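Local coordinates for protein HP0420 homologue (Helicobacter felis, PDB 3LW3) that is of unknown function but adopts the hotdog fold as a dimer and may act on acyl thioesters, at residues L16-R21 with A71-N76; I79-V84 with D127-V132; A38-T43 with S65-C70. One frame throughout, in Å; residues are numbered along the deposited sequence.

Contact 1 (L16-R21 with A71-N76); sequences LLVCTR and ALNKKN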
loop_
_atom_site.group_PDB
_atom_site.type_symbol
_atom_site.label_atom_id
_atom_site.label_comp_id
_atom_site.label_asym_id
_atom_site.label_seq_id
_atom_site.Cartn_x
_atom_site.Cartn_y
_atom_site.Cartn_z
ATOM N N LEU B 16 -13.344 -16.284 0.050
ATOM C CA LEU B 16 -12.755 -14.965 -0.221
ATOM C C LEU B 16 -12.782 -14.722 -1.733
ATOM O O LEU B 16 -12.191 -15.492 -2.513
ATOM C CB LEU B 16 -11.346 -14.908 0.327
ATOM C CG LEU B 16 -10.705 -13.541 0.157
ATOM C CD1 LEU B 16 -11.351 -12.610 1.139
ATOM C CD2 LEU B 16 -9.218 -13.662 0.396
ATOM N N LEU B 17 -13.498 -13.680 -2.143
ATOM C CA LEU B 17 -13.722 -13.353 -3.548
ATOM C C LEU B 17 -12.735 -12.358 -4.126
ATOM O O LEU B 17 -12.620 -12.243 -5.351
ATOM C CB LEU B 17 -15.135 -12.779 -3.722
ATOM C CG LEU B 17 -16.301 -13.642 -3.205
ATOM C CD1 LEU B 17 -17.616 -13.123 -3.786
ATOM C CD2 LEU B 17 -16.056 -15.099 -3.540
ATOM N N VAL B 18 -12.038 -11.613 -3.267
ATOM C CA VAL B 18 -11.192 -10.517 -3.717
ATOM C C VAL B 18 -9.704 -10.908 -3.726
ATOM O O VAL B 18 -9.271 -11.782 -2.992
ATOM C CB VAL B 18 -11.484 -9.253 -2.845
ATOM C CG1 VAL B 18 -10.962 -9.472 -1.443
ATOM C CG2 VAL B 18 -10.972 -7.977 -3.514
ATOM N N CYS B 19 -8.924 -10.237 -4.567
ATOM C CA CYS B 19 -7.486 -10.472 -4.668
ATOM C C CYS B 19 -7.105 -11.945 -4.794
ATOM O O CYS B 19 -6.263 -12.463 -4.074
ATOM C CB CYS B 19 -6.721 -9.794 -3.528
ATOM S SG CYS B 19 -6.658 -7.935 -3.717
ATOM N N THR B 20 -7.710 -12.604 -5.766
ATOM C CA THR B 20 -7.413 -14.008 -5.937
ATOM C C THR B 20 -5.944 -14.315 -6.261
ATOM O O THR B 20 -5.505 -15.436 -6.013
ATOM C CB THR B 20 -8.358 -14.698 -6.939
ATOM O OG1 THR B 20 -8.172 -14.177 -8.262
ATOM C CG2 THR B 20 -9.816 -14.517 -6.476
ATOM N N ARG B 21 -5.189 -13.361 -6.795
ATOM C CA ARG B 21 -3.809 -13.646 -7.169
ATOM C C ARG B 21 -2.812 -13.235 -6.071
ATOM O O ARG B 21 -1.631 -13.498 -6.206
ATOM C CB ARG B 21 -3.420 -12.966 -8.484
ATOM C CG ARG B 21 -4.333 -13.205 -9.679
ATOM C CD ARG B 21 -3.981 -14.487 -10.445
ATOM N NE ARG B 21 -2.536 -14.679 -10.655
ATOM C CZ ARG B 21 -1.862 -14.329 -11.758
ATOM N NH1 ARG B 21 -2.483 -13.740 -12.788
ATOM N NH2 ARG B 21 -0.552 -14.560 -11.829
ATOM N N ALA B 71 -12.912 -6.802 3.875
ATOM C CA ALA B 71 -14.094 -6.407 4.631
ATOM C C ALA B 71 -15.334 -6.310 3.734
ATOM O O ALA B 71 -16.443 -6.630 4.179
ATOM C CB ALA B 71 -13.855 -5.018 5.325
ATOM N N LEU B 72 -15.131 -5.819 2.516
ATOM C CA LEU B 72 -16.221 -5.709 1.534
ATOM C C LEU B 72 -16.386 -7.028 0.744
ATOM O O LEU B 72 -17.514 -7.463 0.463
ATOM C CB LEU B 72 -15.962 -4.549 0.576
ATOM C CG LEU B 72 -17.015 -4.349 -0.497
ATOM C CD1 LEU B 72 -18.305 -4.071 0.217
ATOM C CD2 LEU B 72 -16.564 -3.202 -1.347
ATOM N N ASN B 73 -15.264 -7.671 0.415
ATOM C CA ASN B 73 -15.226 -8.986 -0.217
ATOM C C ASN B 73 -16.078 -9.088 -1.495
ATOM O O ASN B 73 -16.865 -10.004 -1.636
ATOM C CB ASN B 73 -15.625 -10.095 0.776
ATOM C CG ASN B 73 -15.333 -11.496 0.249
ATOM O OD1 ASN B 73 -16.031 -12.450 0.605
ATOM N ND2 ASN B 73 -14.352 -11.625 -0.628
ATOM N N LYS B 74 -15.913 -8.139 -2.401
ATOM C CA LYS B 74 -16.601 -8.151 -3.688
ATOM C C LYS B 74 -15.644 -8.388 -4.860
ATOM O O LYS B 74 -14.578 -7.746 -4.969
ATOM C CB LYS B 74 -17.341 -6.841 -3.921
ATOM C CG LYS B 74 -18.352 -6.522 -2.860
ATOM C CD LYS B 74 -19.780 -6.756 -3.380
ATOM C CE LYS B 74 -20.729 -7.285 -2.287
ATOM N NZ LYS B 74 -21.457 -6.201 -1.580
ATOM N N LYS B 75 -16.077 -9.280 -5.756
ATOM C CA LYS B 75 -15.338 -9.677 -6.955
ATOM C C LYS B 75 -14.662 -8.491 -7.684
ATOM O O LYS B 75 -13.415 -8.306 -7.651
ATOM C CB LYS B 75 -16.335 -10.407 -7.886
ATOM C CG LYS B 75 -15.747 -11.115 -9.136
ATOM C CD LYS B 75 -16.857 -11.850 -9.957
ATOM C CE LYS B 75 -16.458 -12.036 -11.447
ATOM N NZ LYS B 75 -17.335 -12.998 -12.203
ATOM N N ASN B 76 -15.471 -7.681 -8.332
ATOM C CA ASN B 76 -14.918 -6.654 -9.201
ATOM C C ASN B 76 -14.724 -5.330 -8.468
ATOM O O ASN B 76 -15.343 -4.345 -8.799
ATOM C CB ASN B 76 -15.836 -6.483 -10.413
ATOM C CG ASN B 76 -16.009 -7.785 -11.208
ATOM O OD1 ASN B 76 -15.023 -8.472 -11.504
ATOM N ND2 ASN B 76 -17.271 -8.137 -11.548
#

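Contact 2 (I79-V84 with D127-V132); sequences ISSMKV and DFEILV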
loop_
_atom_site.group_PDB
_atom_site.type_symbol
_atom_site.label_atom_id
_atom_site.label_comp_id
_atom_site.label_asym_id
_atom_site.label_seq_id
_atom_site.Cartn_x
_atom_site.Cartn_y
_atom_site.Cartn_z
ATOM N N ILE B 79 -9.501 -0.446 -4.968
ATOM C CA ILE B 79 -9.262 0.728 -4.143
ATOM C C ILE B 79 -9.020 1.944 -5.039
ATOM O O ILE B 79 -8.121 1.939 -5.893
ATOM C CB ILE B 79 -8.040 0.517 -3.186
ATOM C CG1 ILE B 79 -8.324 -0.652 -2.208
ATOM C CG2 ILE B 79 -7.685 1.824 -2.500
ATOM C CD1 ILE B 79 -7.107 -1.058 -1.430
ATOM N N SER B 80 -9.827 2.972 -4.833
ATOM C CA SER B 80 -9.733 4.230 -5.600
ATOM C C SER B 80 -8.973 5.347 -4.894
ATOM O O SER B 80 -8.408 6.245 -5.547
ATOM C CB SER B 80 -11.131 4.745 -5.998
ATOM O OG SER B 80 -11.962 4.869 -4.858
ATOM N N SER B 81 -8.977 5.337 -3.562
ATOM C CA SER B 81 -8.271 6.377 -2.804
ATOM C C SER B 81 -8.139 5.966 -1.358
ATOM O O SER B 81 -8.826 5.050 -0.887
ATOM C CB SER B 81 -8.949 7.741 -2.914
ATOM O OG SER B 81 -10.170 7.740 -2.243
ATOM N N MET B 82 -7.231 6.626 -0.667
ATOM C CA MET B 82 -7.053 6.398 0.755
ATOM C C MET B 82 -6.446 7.603 1.431
ATOM O O MET B 82 -5.744 8.397 0.805
ATOM C CB MET B 82 -6.119 5.193 0.968
ATOM C CG MET B 82 -4.672 5.465 0.552
ATOM S SD MET B 82 -3.626 3.979 0.562
ATOM C CE MET B 82 -4.319 2.973 -0.721
ATOM N N LYS B 83 -6.740 7.741 2.720
ATOM C CA LYS B 83 -6.126 8.730 3.583
ATOM C C LYS B 83 -5.648 7.954 4.812
ATOM O O LYS B 83 -6.450 7.322 5.509
ATOM C CB LYS B 83 -7.139 9.768 3.999
ATOM C CG LYS B 83 -6.473 11.003 4.621
ATOM C CD LYS B 83 -6.194 10.807 6.127
ATOM C CE LYS B 83 -5.063 11.743 6.633
ATOM N NZ LYS B 83 -3.902 11.707 5.684
ATOM N N VAL B 84 -4.351 7.976 5.083
ATOM C CA VAL B 84 -3.796 7.062 6.085
ATOM C C VAL B 84 -2.720 7.744 6.925
ATOM O O VAL B 84 -1.967 8.631 6.429
ATOM C CB VAL B 84 -3.238 5.725 5.483
ATOM C CG1 VAL B 84 -4.266 5.022 4.636
ATOM C CG2 VAL B 84 -2.002 5.974 4.711
ATOM N N ASP B 127 -8.651 5.480 6.197
ATOM C CA ASP B 127 -9.916 5.272 5.473
ATOM C C ASP B 127 -9.627 4.977 3.998
ATOM O O ASP B 127 -8.827 5.690 3.365
ATOM C CB ASP B 127 -10.836 6.491 5.613
ATOM C CG ASP B 127 -11.309 6.671 7.041
ATOM O OD1 ASP B 127 -11.845 5.706 7.597
ATOM O OD2 ASP B 127 -11.097 7.741 7.656
ATOM N N PHE B 128 -10.236 3.924 3.471
ATOM C CA PHE B 128 -10.046 3.502 2.086
ATOM C C PHE B 128 -11.376 3.660 1.351
ATOM O O PHE B 128 -12.423 3.334 1.899
ATOM C CB PHE B 128 -9.618 2.033 2.019
ATOM C CG PHE B 128 -8.269 1.794 2.639
ATOM C CD1 PHE B 128 -7.150 1.692 1.847
ATOM C CD2 PHE B 128 -8.133 1.764 4.039
ATOM C CE1 PHE B 128 -5.890 1.537 2.431
ATOM C CE2 PHE B 128 -6.901 1.599 4.629
ATOM C CZ PHE B 128 -5.770 1.523 3.822
ATOM N N GLU B 129 -11.330 4.122 0.120
ATOM C CA GLU B 129 -12.533 4.201 -0.693
ATOM C C GLU B 129 -12.372 3.086 -1.721
ATOM O O GLU B 129 -11.282 2.932 -2.316
ATOM C CB GLU B 129 -12.668 5.556 -1.381
ATOM C CG GLU B 129 -12.498 6.744 -0.441
ATOM C CD GLU B 129 -13.604 6.882 0.579
ATOM O OE1 GLU B 129 -14.738 6.470 0.238
ATOM O OE2 GLU B 129 -13.343 7.403 1.720
ATOM N N ILE B 130 -13.437 2.297 -1.912
ATOM C CA ILE B 130 -13.425 1.172 -2.805
ATOM C C ILE B 130 -14.538 1.317 -3.810
ATOM O O ILE B 130 -15.649 1.639 -3.415
ATOM C CB ILE B 130 -13.540 -0.188 -2.050
ATOM C CG1 ILE B 130 -12.313 -0.396 -1.106
ATOM C CG2 ILE B 130 -13.759 -1.310 -3.055
ATOM C CD1 ILE B 130 -12.458 -1.569 -0.152
ATOM N N LEU B 131 -14.226 1.133 -5.096
ATOM C CA LEU B 131 -15.234 1.163 -6.177
ATOM C C LEU B 131 -15.592 -0.268 -6.627
ATOM O O LEU B 131 -14.709 -1.147 -6.711
ATOM C CB LEU B 131 -14.737 1.955 -7.391
ATOM C CG LEU B 131 -14.331 3.417 -7.222
ATOM C CD1 LEU B 131 -13.996 4.032 -8.576
ATOM C CD2 LEU B 131 -15.396 4.239 -6.470
ATOM N N VAL B 132 -16.872 -0.504 -6.931
ATOM C CA VAL B 132 -17.293 -1.821 -7.366
ATOM C C VAL B 132 -17.869 -1.673 -8.758
ATOM O O VAL B 132 -18.660 -0.777 -8.999
ATOM C CB VAL B 132 -18.322 -2.433 -6.411
ATOM C CG1 VAL B 132 -18.801 -3.768 -6.939
ATOM C CG2 VAL B 132 -17.714 -2.602 -5.001
#

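Contact 3 (A38-T43 with S65-C70); sequences ATVCLT and SFAALC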
loop_
_atom_site.group_PDB
_atom_site.type_symbol
_atom_site.label_atom_id
_atom_site.label_comp_id
_atom_site.label_asym_id
_atom_site.label_seq_id
_atom_site.Cartn_x
_atom_site.Cartn_y
_atom_site.Cartn_z
ATOM N N ALA B 38 -12.937 -7.414 8.433
ATOM C CA ALA B 38 -11.865 -8.385 8.203
ATOM C C ALA B 38 -10.692 -8.035 9.081
ATOM O O ALA B 38 -10.476 -6.857 9.431
ATOM C CB ALA B 38 -11.441 -8.381 6.760
ATOM N N THR B 39 -9.906 -9.055 9.393
ATOM C CA THR B 39 -8.625 -8.853 10.110
ATOM C C THR B 39 -7.552 -9.609 9.363
ATOM O O THR B 39 -7.740 -10.769 8.996
ATOM C CB THR B 39 -8.685 -9.373 11.555
ATOM O OG1 THR B 39 -9.622 -8.622 12.314
ATOM C CG2 THR B 39 -7.380 -9.273 12.237
ATOM N N VAL B 40 -6.428 -8.948 9.127
ATOM C CA VAL B 40 -5.217 -9.612 8.643
ATOM C C VAL B 40 -4.096 -9.322 9.619
ATOM O O VAL B 40 -4.137 -8.304 10.372
ATOM C CB VAL B 40 -4.844 -9.171 7.208
ATOM C CG1 VAL B 40 -6.066 -9.249 6.274
ATOM C CG2 VAL B 40 -4.220 -7.776 7.188
ATOM N N CYS B 41 -3.053 -10.141 9.575
ATOM C CA CYS B 41 -1.926 -9.971 10.470
ATOM C C CYS B 41 -0.601 -9.918 9.695
ATOM O O CYS B 41 -0.272 -10.831 8.927
ATOM C CB CYS B 41 -1.878 -11.097 11.495
ATOM S SG CYS B 41 -0.539 -10.822 12.698
ATOM N N LEU B 42 0.130 -8.829 9.877
ATOM C CA LEU B 42 1.438 -8.661 9.253
ATOM C C LEU B 42 2.547 -8.874 10.263
ATOM O O LEU B 42 2.636 -8.156 11.239
ATOM C CB LEU B 42 1.568 -7.262 8.663
ATOM C CG LEU B 42 2.957 -6.882 8.140
ATOM C CD1 LEU B 42 3.309 -7.699 6.962
ATOM C CD2 LEU B 42 3.035 -5.397 7.818
ATOM N N THR B 43 3.379 -9.868 9.996
ATOM C CA THR B 43 4.638 -10.059 10.726
ATOM C C THR B 43 5.802 -9.707 9.763
ATOM O O THR B 43 6.127 -10.469 8.844
ATOM C CB THR B 43 4.674 -11.471 11.357
ATOM O OG1 THR B 43 4.160 -12.449 10.417
ATOM C CG2 THR B 43 3.732 -11.503 12.558
ATOM N N SER B 65 -4.587 -2.252 3.052
ATOM C CA SER B 65 -5.344 -2.325 1.784
ATOM C C SER B 65 -6.049 -3.683 1.600
ATOM O O SER B 65 -7.237 -3.757 1.278
ATOM C CB SER B 65 -4.415 -2.040 0.573
ATOM O OG SER B 65 -3.948 -0.699 0.567
ATOM N N PHE B 66 -5.298 -4.752 1.821
ATOM C CA PHE B 66 -5.826 -6.086 1.773
ATOM C C PHE B 66 -6.936 -6.251 2.792
ATOM O O PHE B 66 -8.017 -6.735 2.426
ATOM C CB PHE B 66 -4.699 -7.079 1.980
ATOM C CG PHE B 66 -5.118 -8.518 1.944
ATOM C CD1 PHE B 66 -6.009 -9.007 0.984
ATOM C CD2 PHE B 66 -4.535 -9.417 2.824
ATOM C CE1 PHE B 66 -6.362 -10.359 0.959
ATOM C CE2 PHE B 66 -4.845 -10.757 2.802
ATOM C CZ PHE B 66 -5.798 -11.241 1.883
ATOM N N ALA B 67 -6.717 -5.860 4.055
ATOM C CA ALA B 67 -7.819 -5.913 5.076
ATOM C C ALA B 67 -9.098 -5.198 4.554
ATOM O O ALA B 67 -10.222 -5.738 4.633
ATOM C CB ALA B 67 -7.436 -5.263 6.407
ATOM N N ALA B 68 -8.894 -3.974 4.059
ATOM C CA ALA B 68 -10.000 -3.141 3.542
ATOM C C ALA B 68 -10.783 -3.904 2.451
ATOM O O ALA B 68 -11.998 -4.016 2.523
ATOM C CB ALA B 68 -9.457 -1.832 3.011
ATOM N N LEU B 69 -10.086 -4.452 1.455
ATOM C CA LEU B 69 -10.740 -5.219 0.370
ATOM C C LEU B 69 -11.492 -6.433 0.936
ATOM O O LEU B 69 -12.600 -6.717 0.510
ATOM C CB LEU B 69 -9.728 -5.606 -0.706
ATOM C CG LEU B 69 -9.305 -4.408 -1.564
ATOM C CD1 LEU B 69 -7.978 -4.594 -2.401
ATOM C CD2 LEU B 69 -10.476 -4.070 -2.496
ATOM N N CYS B 70 -10.900 -7.137 1.901
ATOM C CA CYS B 70 -11.553 -8.300 2.493
ATOM C C CYS B 70 -12.834 -7.981 3.291
ATOM O O CYS B 70 -13.761 -8.806 3.358
ATOM C CB CYS B 70 -10.576 -9.067 3.375
ATOM S SG CYS B 70 -9.243 -9.855 2.495
#

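Contact 1 (L16-R21 with A71-N76)
N73 holds CG opposite its own backbone N (chi1 -168°), and this carries the amide across to L17, whose CG is turned opposite its carbonyl carbon (chi1 -55°) and runs past the amide at about a right angle. The asparagine is the first residue beyond the end of helix 57-72 and has a positive phi of 53°, so the chain has already turned out of the helix when it reaches the loop. It is a worked example of an irregular N-terminal segment packing against the residues just past a helix end. As modelled, N73 ND2 lies 2.7 Å from L17 N. That is an awkward approach for two nitrogens, and the amide is probably turned over; with its oxygen on this side, a hydrogen bond from the backbone N-H may form. Whichever way the amide is turned, the L17 side chain packs on it, and L17 CD1 reaches the backbone oxygen N73 O at 3.9 Å. The next residue, V18, brings CG2 to 3.9 Å from K74 O, an oxygen that also accepts a hydrogen bond from S77 OG. K75 adds backbone contact, with its CA 4.1 Å from L17 O. Solvent reaches much of this surface, but V18 is buried. Beyond the two segments, L16 packs on L30 and F33 of strand 29-34, V18 and C19 lie on L69 of helix 57-72, C19 is disulfide-bonded to C50 of the second subunit, and L72 rests on strands 96-105 and 109-118.

Contact 2 (I79-V84 with D127-V132)
The F128 ring meets M82, I79 and V84 obliquely, while A64 and S65 of helix 57-72 and V114 of strand 109-118 also pack on it. It thus lies on the inner side of the hotdog fold, where the curved antiparallel sheet wraps the central helix. M82 CB touches CD1 of the F128 ring at 3.8 Å. The methionine runs alongside the phenylalanine and points the same way, then bends at chi3 (66°), leaving its CE 3.8 Å from F128 CE1. Its SD stands 4.9 Å from the ring centroid in a Met-aromatic contact. V84 CG1 adds a touch at F128 CZ, and I79 meets I130 farther along the same face.

The two backbones illustrate how a strand pair can absorb one extra residue. S80 and S81 both face E129, forming a classic beta bulge: S80 N donates to E129 O, and E129 N returns an almost straight bond to S81 O (177°). Beyond it the register is regular, K83 and D127 being a hydrogen-bonded pair. On the opposite face the carboxylates are held by strand 109-118, D127 by a salt bridge to R113 and E129 by a hydrogen bond to T111. S81 to V84 also pair antiparallel with a strand of the second subunit, so the sheet continues through the dimer. Packing beside the bulge is tight: S81 OG presses against the aliphatic part of the glutamate, 3.1 Å from E129 CG.

Contact 3 (A38-T43 with S65-C70)
V40 sends its CB from strand 37-42 toward F66 and A67 of helix 57-72, the central helix that the sheet of the hotdog fold wraps. At CB the side chain forks. CG1, set opposite the valine's own carbonyl carbon (chi1 -49°), goes to the helix: it meets the F66 ring obliquely, 3.8 Å from F66 CD2, and also reaches the helix backbone, 4.0 Å from A67 CA. The other branch, CG2, comes to 4.2 Å from A67 CB. One valine therefore touches two successive residues of the helix, an example of how a branched side chain spreads contact where small residues let the backbones draw close. The strand and helix axes approach to 7.2 Å and run roughly antiparallel, at 154°. All five touching residues are buried near the middle of the chain. On the flanks, F98 of strand 96-105 and L30 of strand 29-34 cover V40, while F66 packs further on H56 of the second subunit. Two residues back along the strand, A38 supplies a single methyl: its CB rests against A67 O and C70 CB together, 3.6 Å from each, the two residues lying three apart along the helix.

In the fold
From the N terminus, the chain passes through the loop 16-21, builds strands 29-34 and 37-42, and enters helix 57-72. Contact 1 closes this long excursion by returning the helix end to the loop, and contact 3 is nested inside it, laying the preceding part of the same helix on strand 37-42. Contact 2 follows in series: strand 77-86 leaves the helix, and strand 121-132 comes back beside it after two intervening strands. Helix 57-72 takes part in contacts 1 and 3 and packs against contact 2, through L69 on I79, A68 on I130 and L72 on I130 and V132. L16 meets C70 between contacts 1 and 3. Each contact also touches the second subunit.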